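Local coordinates for protein peptide ABC transporter permease (Staphylococcus hominis, PDB 6HZP) that probably carries peptides and peptide-like prodrugs across the membrane coupled to protons, and binds 5-aminolevulinic acid, at residues A[336-341]-A[402-407]; A[20-25]-A[155-160]. All coordinates share one frame; numbering follows the deposited sequence.

Interaction 1: residues A[336-341]-A[402-407]; sequences QSINPL and SYVICV. With FVT (5-azanyl-4-oxidanylidene-pentanoic acid), chain B.
In the wall of the 5-aminolevulinic acid pocket of this major facilitator superfamily transporter, I338 and N339 of helix 335-355 pack on Y403, V404 and V407 of helix 397-423. The segments run roughly parallel, with axes 9.3 Å apart at closest approach and 32° between their directions.

I338 is the apolar wedge. Its CG2 sits between two side chains, 3.8 Å from Y403 CB and 3.8 Å from V404 CG2. Its CD1 approaches the root of the Y403 ring obliquely. The ring also meets F335, with planes about 20° apart. At the far end, Y403 OH is hydrogen-bonded to G305 O, which fixes the tyrosine at its tip.

N339 faces both the neighbouring helix and the ligand. Its CG lies anti to the backbone N (chi1 -175°), which carries the amide off the helix toward both. On the helix side, V407 CG2 packs 3.4 Å from N339 ND2. The same ND2 donates to a water at 3.1 Å. That water in turn donates to Y403 O at 3.0 Å, so it bridges the two helices. ND2 is also hydrogen-bonded to E410 OE1, and E410 belongs to the ligand pocket too. On the ligand side, N339 OD1 lies 3.0 Å from the ketone oxygen O2.

P340 kinks helix 335-355. It has no N-H to offer Q336 O, so that carbonyl lacks the usual helix bond. Q336 O lies 3.0 Å from the ligand carboxylate oxygen O1.

The contact thus joins apolar packing around I338 to a polar patch at N339. E410 and the bridging water share the NH2 of the N339 amide. These two bonds probably fix the turn of the amide. OD1 then faces the ketone oxygen O2, and as neither carries a proton this is close contact and not a hydrogen bond.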
loop_
_atom_site.group_PDB
_atom_site.type_symbol
_atom_site.label_atom_id
_atom_site.label_comp_id
_atom_site.label_asym_id
_atom_site.label_seq_id
_atom_site.Cartn_x
_atom_site.Cartn_y
_atom_site.Cartn_z
ATOM N N GLN A 336 -7.495 -12.153 1.253
ATOM C CA GLN A 336 -6.425 -11.256 0.786
ATOM C C GLN A 336 -5.803 -11.688 -0.565
ATOM O O GLN A 336 -5.006 -10.924 -1.104
ATOM C CB GLN A 336 -5.305 -11.148 1.853
ATOM C CG GLN A 336 -5.760 -10.696 3.250
ATOM C CD GLN A 336 -6.762 -9.568 3.209
ATOM O OE1 GLN A 336 -7.883 -9.679 3.731
ATOM N NE2 GLN A 336 -6.383 -8.453 2.591
ATOM N N SER A 337 -6.135 -12.897 -1.085
ATOM C CA SER A 337 -5.628 -13.411 -2.357
ATOM C C SER A 337 -6.537 -13.074 -3.548
ATOM O O SER A 337 -6.074 -13.164 -4.691
ATOM C CB SER A 337 -5.442 -14.923 -2.283
ATOM O OG SER A 337 -4.387 -15.258 -1.399
ATOM N N ILE A 338 -7.804 -12.661 -3.298
ATOM C CA ILE A 338 -8.771 -12.335 -4.351
ATOM C C ILE A 338 -8.267 -11.155 -5.152
ATOM O O ILE A 338 -8.177 -11.251 -6.380
ATOM C CB ILE A 338 -10.201 -12.057 -3.783
ATOM C CG1 ILE A 338 -10.815 -13.311 -3.102
ATOM C CG2 ILE A 338 -11.140 -11.547 -4.886
ATOM C CD1 ILE A 338 -11.814 -12.982 -2.024
ATOM N N ASN A 339 -7.928 -10.041 -4.470
ATOM C CA ASN A 339 -7.445 -8.841 -5.157
ATOM C C ASN A 339 -6.185 -9.100 -6.027
ATOM O O ASN A 339 -6.263 -8.841 -7.223
ATOM C CB ASN A 339 -7.239 -7.688 -4.179
ATOM C CG ASN A 339 -6.853 -6.396 -4.857
ATOM O OD1 ASN A 339 -5.679 -6.170 -5.178
ATOM N ND2 ASN A 339 -7.824 -5.523 -5.106
ATOM N N PRO A 340 -5.043 -9.619 -5.507
ATOM C CA PRO A 340 -3.887 -9.867 -6.392
ATOM C C PRO A 340 -4.140 -10.878 -7.518
ATOM O O PRO A 340 -3.569 -10.714 -8.593
ATOM C CB PRO A 340 -2.801 -10.348 -5.432
ATOM C CG PRO A 340 -3.540 -10.899 -4.259
ATOM C CD PRO A 340 -4.736 -10.003 -4.114
ATOM N N LEU A 341 -5.003 -11.896 -7.302
ATOM C CA LEU A 341 -5.331 -12.887 -8.337
ATOM C C LEU A 341 -6.026 -12.234 -9.532
ATOM O O LEU A 341 -5.602 -12.441 -10.660
ATOM C CB LEU A 341 -6.230 -13.998 -7.761
ATOM C CG LEU A 341 -6.756 -15.063 -8.746
ATOM C CD1 LEU A 341 -5.615 -15.771 -9.456
ATOM C CD2 LEU A 341 -7.641 -16.053 -8.022
ATOM N N SER A 402 -18.142 -9.028 -3.204
ATOM C CA SER A 402 -17.819 -7.667 -2.774
ATOM C C SER A 402 -16.336 -7.354 -3.122
ATOM O O SER A 402 -16.076 -6.337 -3.754
ATOM C CB SER A 402 -18.092 -7.501 -1.281
ATOM O OG SER A 402 -18.124 -6.140 -0.887
ATOM N N TYR A 403 -15.385 -8.262 -2.786
ATOM C CA TYR A 403 -13.960 -8.095 -3.129
ATOM C C TYR A 403 -13.752 -8.032 -4.647
ATOM O O TYR A 403 -12.874 -7.309 -5.110
ATOM C CB TYR A 403 -13.101 -9.266 -2.596
ATOM C CG TYR A 403 -12.740 -9.175 -1.131
ATOM C CD1 TYR A 403 -11.625 -8.452 -0.712
ATOM C CD2 TYR A 403 -13.427 -9.921 -0.178
ATOM C CE1 TYR A 403 -11.258 -8.404 0.632
ATOM C CE2 TYR A 403 -13.068 -9.885 1.166
ATOM C CZ TYR A 403 -12.007 -9.096 1.574
ATOM O OH TYR A 403 -11.701 -9.073 2.912
ATOM N N VAL A 404 -14.504 -8.848 -5.408
ATOM C CA VAL A 404 -14.375 -8.900 -6.869
ATOM C C VAL A 404 -14.852 -7.578 -7.523
ATOM O O VAL A 404 -14.204 -7.101 -8.459
ATOM C CB VAL A 404 -15.052 -10.165 -7.459
ATOM C CG1 VAL A 404 -15.189 -10.073 -8.980
ATOM C CG2 VAL A 404 -14.270 -11.415 -7.068
ATOM N N ILE A 405 -15.961 -6.983 -7.029
ATOM C CA ILE A 405 -16.454 -5.713 -7.570
ATOM C C ILE A 405 -15.439 -4.599 -7.245
ATOM O O ILE A 405 -15.246 -3.708 -8.067
ATOM C CB ILE A 405 -17.896 -5.379 -7.071
ATOM C CG1 ILE A 405 -18.924 -6.428 -7.571
ATOM C CG2 ILE A 405 -18.335 -3.987 -7.541
ATOM C CD1 ILE A 405 -20.193 -6.538 -6.687
ATOM N N CYS A 406 -14.767 -4.664 -6.086
ATOM C CA CYS A 406 -13.791 -3.637 -5.723
ATOM C C CYS A 406 -12.499 -3.751 -6.528
ATOM O O CYS A 406 -11.950 -2.714 -6.898
ATOM C CB CYS A 406 -13.517 -3.617 -4.222
ATOM S SG CYS A 406 -12.840 -2.042 -3.632
ATOM N N VAL A 407 -12.005 -4.985 -6.804
ATOM C CA VAL A 407 -10.794 -5.162 -7.638
ATOM C C VAL A 407 -11.066 -4.722 -9.104
ATOM O O VAL A 407 -10.167 -4.161 -9.722
ATOM C CB VAL A 407 -10.131 -6.570 -7.545
ATOM C CG1 VAL A 407 -10.998 -7.655 -8.156
ATOM C CG2 VAL A 407 -8.756 -6.567 -8.202
HETATM C C1 FVT B . -3.291 -6.113 -1.969
HETATM C C3 FVT B . -2.309 -5.521 -4.197
HETATM O O2 FVT B . -3.040 -4.738 -4.767
HETATM C C4 FVT B . -0.800 -5.434 -4.323
HETATM N N FVT B . -0.329 -4.765 -5.524
HETATM C C FVT B . -2.869 -6.623 -3.336
HETATM C C2 FVT B . -4.367 -6.938 -1.323
HETATM O O FVT B . -5.505 -6.536 -1.168
HETATM O O1 FVT B . -3.959 -8.118 -0.925
HETATM O O HOH W 1 -10.499 -6.040 -3.729
#

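Interaction 2: residues A[20-25]-A[155-160]; sequences VLFFVE and YMSVNL. With FVT (5-azanyl-4-oxidanylidene-pentanoic acid), chain B.
S157 OG is hydrogen-bonded to F154 O, one turn back in its own helix, and the apolar E25 CB packs against the same OG at 3.6 Å. The contact packs helix 16-44 against helix 147-174 of the major facilitator fold, with axes 8.5 Å apart and 23° between their directions. E25 opens the ExxERFxYY motif of the POT family, which continues with E28 and R29.

The main apolar element is F22. Its CG is anti to the backbone N (chi1 -177°), which lays the ring over S157. S157 CB stands 3.6 Å from the centroid of the F22 ring, only 5° off the ring normal, a CH-pi contact over one face. L160 CD1 and M156 CB come to the same ring obliquely. F22 CZ lies 3.9 Å from L160 CD1.

E25 and V158 run side by side and point the same way. The E25 chain bends at chi2, and OE1 ends beside V158 CG2. R29 NE gives this oxygen a long, weak ion pair. The ligand amine N donates a hydrogen bond to N159 OD1 at 3.2 Å. V158 separates E25 from the ligand: its CG2 lies 3.7 Å from E25 OE1, while its CG1 lies 3.7 Å from the ligand amine N.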
loop_
_atom_site.group_PDB
_atom_site.type_symbol
_atom_site.label_atom_id
_atom_site.label_comp_id
_atom_site.label_asym_id
_atom_site.label_seq_id
_atom_site.Cartn_x
_atom_site.Cartn_y
_atom_site.Cartn_z
ATOM N N VAL A 20 17.198 -10.024 -10.998
ATOM C CA VAL A 20 17.658 -10.025 -9.598
ATOM C C VAL A 20 16.594 -9.354 -8.698
ATOM O O VAL A 20 16.231 -9.909 -7.657
ATOM C CB VAL A 20 19.051 -9.344 -9.423
ATOM C CG1 VAL A 20 19.436 -9.225 -7.946
ATOM C CG2 VAL A 20 20.137 -10.092 -10.186
ATOM N N LEU A 21 16.082 -8.178 -9.121
ATOM C CA LEU A 21 15.089 -7.411 -8.356
ATOM C C LEU A 21 13.681 -8.028 -8.400
ATOM O O LEU A 21 12.938 -7.877 -7.432
ATOM C CB LEU A 21 15.079 -5.935 -8.789
ATOM C CG LEU A 21 16.444 -5.217 -8.685
ATOM C CD1 LEU A 21 16.364 -3.825 -9.226
ATOM C CD2 LEU A 21 16.970 -5.192 -7.251
ATOM N N PHE A 22 13.323 -8.765 -9.474
ATOM C CA PHE A 22 12.035 -9.484 -9.521
ATOM C C PHE A 22 12.018 -10.501 -8.367
ATOM O O PHE A 22 11.037 -10.568 -7.628
ATOM C CB PHE A 22 11.848 -10.213 -10.872
ATOM C CG PHE A 22 10.521 -10.923 -11.052
ATOM C CD1 PHE A 22 10.299 -12.176 -10.490
ATOM C CD2 PHE A 22 9.524 -10.378 -11.855
ATOM C CE1 PHE A 22 9.080 -12.832 -10.663
ATOM C CE2 PHE A 22 8.302 -11.039 -12.023
ATOM C CZ PHE A 22 8.092 -12.262 -11.431
ATOM N N PHE A 23 13.118 -11.271 -8.213
ATOM C CA PHE A 23 13.264 -12.282 -7.159
ATOM C C PHE A 23 13.249 -11.652 -5.748
ATOM O O PHE A 23 12.592 -12.173 -4.853
ATOM C CB PHE A 23 14.565 -13.065 -7.370
ATOM C CG PHE A 23 14.690 -14.363 -6.609
ATOM C CD1 PHE A 23 15.256 -14.390 -5.341
ATOM C CD2 PHE A 23 14.364 -15.571 -7.207
ATOM C CE1 PHE A 23 15.453 -15.601 -4.672
ATOM C CE2 PHE A 23 14.538 -16.778 -6.528
ATOM C CZ PHE A 23 15.087 -16.787 -5.268
ATOM N N VAL A 24 13.944 -10.519 -5.568
ATOM C CA VAL A 24 14.009 -9.795 -4.285
ATOM C C VAL A 24 12.626 -9.222 -3.910
ATOM O O VAL A 24 12.176 -9.400 -2.773
ATOM C CB VAL A 24 15.084 -8.673 -4.355
ATOM C CG1 VAL A 24 15.047 -7.779 -3.120
ATOM C CG2 VAL A 24 16.479 -9.260 -4.555
ATOM N N GLU A 25 11.974 -8.509 -4.855
ATOM C CA GLU A 25 10.657 -7.912 -4.622
ATOM C C GLU A 25 9.559 -8.977 -4.425
ATOM O O GLU A 25 8.653 -8.750 -3.622
ATOM C CB GLU A 25 10.295 -6.900 -5.732
ATOM C CG GLU A 25 9.043 -6.064 -5.461
ATOM C CD GLU A 25 9.049 -5.130 -4.258
ATOM O OE1 GLU A 25 7.985 -4.528 -3.984
ATOM O OE2 GLU A 25 10.101 -4.987 -3.591
ATOM N N TYR A 155 6.045 -5.349 -11.354
ATOM C CA TYR A 155 4.852 -5.372 -10.506
ATOM C C TYR A 155 4.085 -6.708 -10.555
ATOM O O TYR A 155 3.167 -6.898 -9.759
ATOM C CB TYR A 155 3.951 -4.169 -10.809
ATOM C CG TYR A 155 4.645 -2.847 -10.533
ATOM C CD1 TYR A 155 5.232 -2.588 -9.297
ATOM C CD2 TYR A 155 4.675 -1.839 -11.488
ATOM C CE1 TYR A 155 5.880 -1.383 -9.039
ATOM C CE2 TYR A 155 5.305 -0.619 -11.235
ATOM C CZ TYR A 155 5.897 -0.391 -10.003
ATOM O OH TYR A 155 6.511 0.816 -9.743
ATOM N N MET A 156 4.492 -7.660 -11.415
ATOM C CA MET A 156 3.941 -9.019 -11.402
ATOM C C MET A 156 4.469 -9.707 -10.144
ATOM O O MET A 156 3.714 -10.421 -9.499
ATOM C CB MET A 156 4.370 -9.844 -12.625
ATOM C CG MET A 156 3.347 -9.909 -13.704
ATOM S SD MET A 156 4.026 -10.651 -15.209
ATOM C CE MET A 156 4.674 -12.195 -14.547
ATOM N N SER A 157 5.763 -9.503 -9.805
ATOM C CA SER A 157 6.376 -10.087 -8.607
ATOM C C SER A 157 5.642 -9.652 -7.334
ATOM O O SER A 157 5.476 -10.459 -6.415
ATOM C CB SER A 157 7.858 -9.720 -8.508
ATOM O OG SER A 157 8.089 -8.369 -8.146
ATOM N N VAL A 158 5.151 -8.393 -7.316
ATOM C CA VAL A 158 4.391 -7.828 -6.204
ATOM C C VAL A 158 3.070 -8.609 -6.040
ATOM O O VAL A 158 2.764 -9.060 -4.938
ATOM C CB VAL A 158 4.138 -6.303 -6.399
ATOM C CG1 VAL A 158 3.219 -5.750 -5.314
ATOM C CG2 VAL A 158 5.447 -5.518 -6.447
ATOM N N ASN A 159 2.309 -8.779 -7.132
ATOM C CA ASN A 159 1.035 -9.500 -7.081
ATOM C C ASN A 159 1.202 -11.009 -6.910
ATOM O O ASN A 159 0.323 -11.628 -6.318
ATOM C CB ASN A 159 0.161 -9.173 -8.290
ATOM C CG ASN A 159 -0.303 -7.738 -8.276
ATOM O OD1 ASN A 159 -0.948 -7.286 -7.315
ATOM N ND2 ASN A 159 0.025 -6.975 -9.318
ATOM N N LEU A 160 2.324 -11.595 -7.383
ATOM C CA LEU A 160 2.584 -13.033 -7.213
ATOM C C LEU A 160 2.846 -13.388 -5.742
ATOM O O LEU A 160 2.336 -14.401 -5.276
ATOM C CB LEU A 160 3.743 -13.518 -8.100
ATOM C CG LEU A 160 3.398 -13.695 -9.577
ATOM C CD1 LEU A 160 4.649 -13.715 -10.422
ATOM C CD2 LEU A 160 2.570 -14.963 -9.802
HETATM C C1 FVT B . -3.291 -6.113 -1.969
HETATM C C3 FVT B . -2.309 -5.521 -4.197
HETATM O O2 FVT B . -3.040 -4.738 -4.767
HETATM C C4 FVT B . -0.800 -5.434 -4.323
HETATM N N FVT B . -0.329 -4.765 -5.524
HETATM C C FVT B . -2.869 -6.623 -3.336
HETATM C C2 FVT B . -4.367 -6.938 -1.323
HETATM O O FVT B . -5.505 -6.536 -1.168
HETATM O O1 FVT B . -3.959 -8.118 -0.925
#

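In the fold
Interactions 1 and 2 have centres about 19 Å apart and meet at the bound 5-aminolevulinic acid. All four helices give residues to the pocket. Two of them, 335-355 and 147-174, also touch each other directly: P340 CB packs 3.5 Å from N159 O, and N159 also meets I343 and L344. The ligand lies between the two contacts along its length. Its carboxylate and ketone are near interaction 1, at Q336 and N339. Its amine is at interaction 2, at V158 and N159. Together the two contacts hold five of the nine pocket residues.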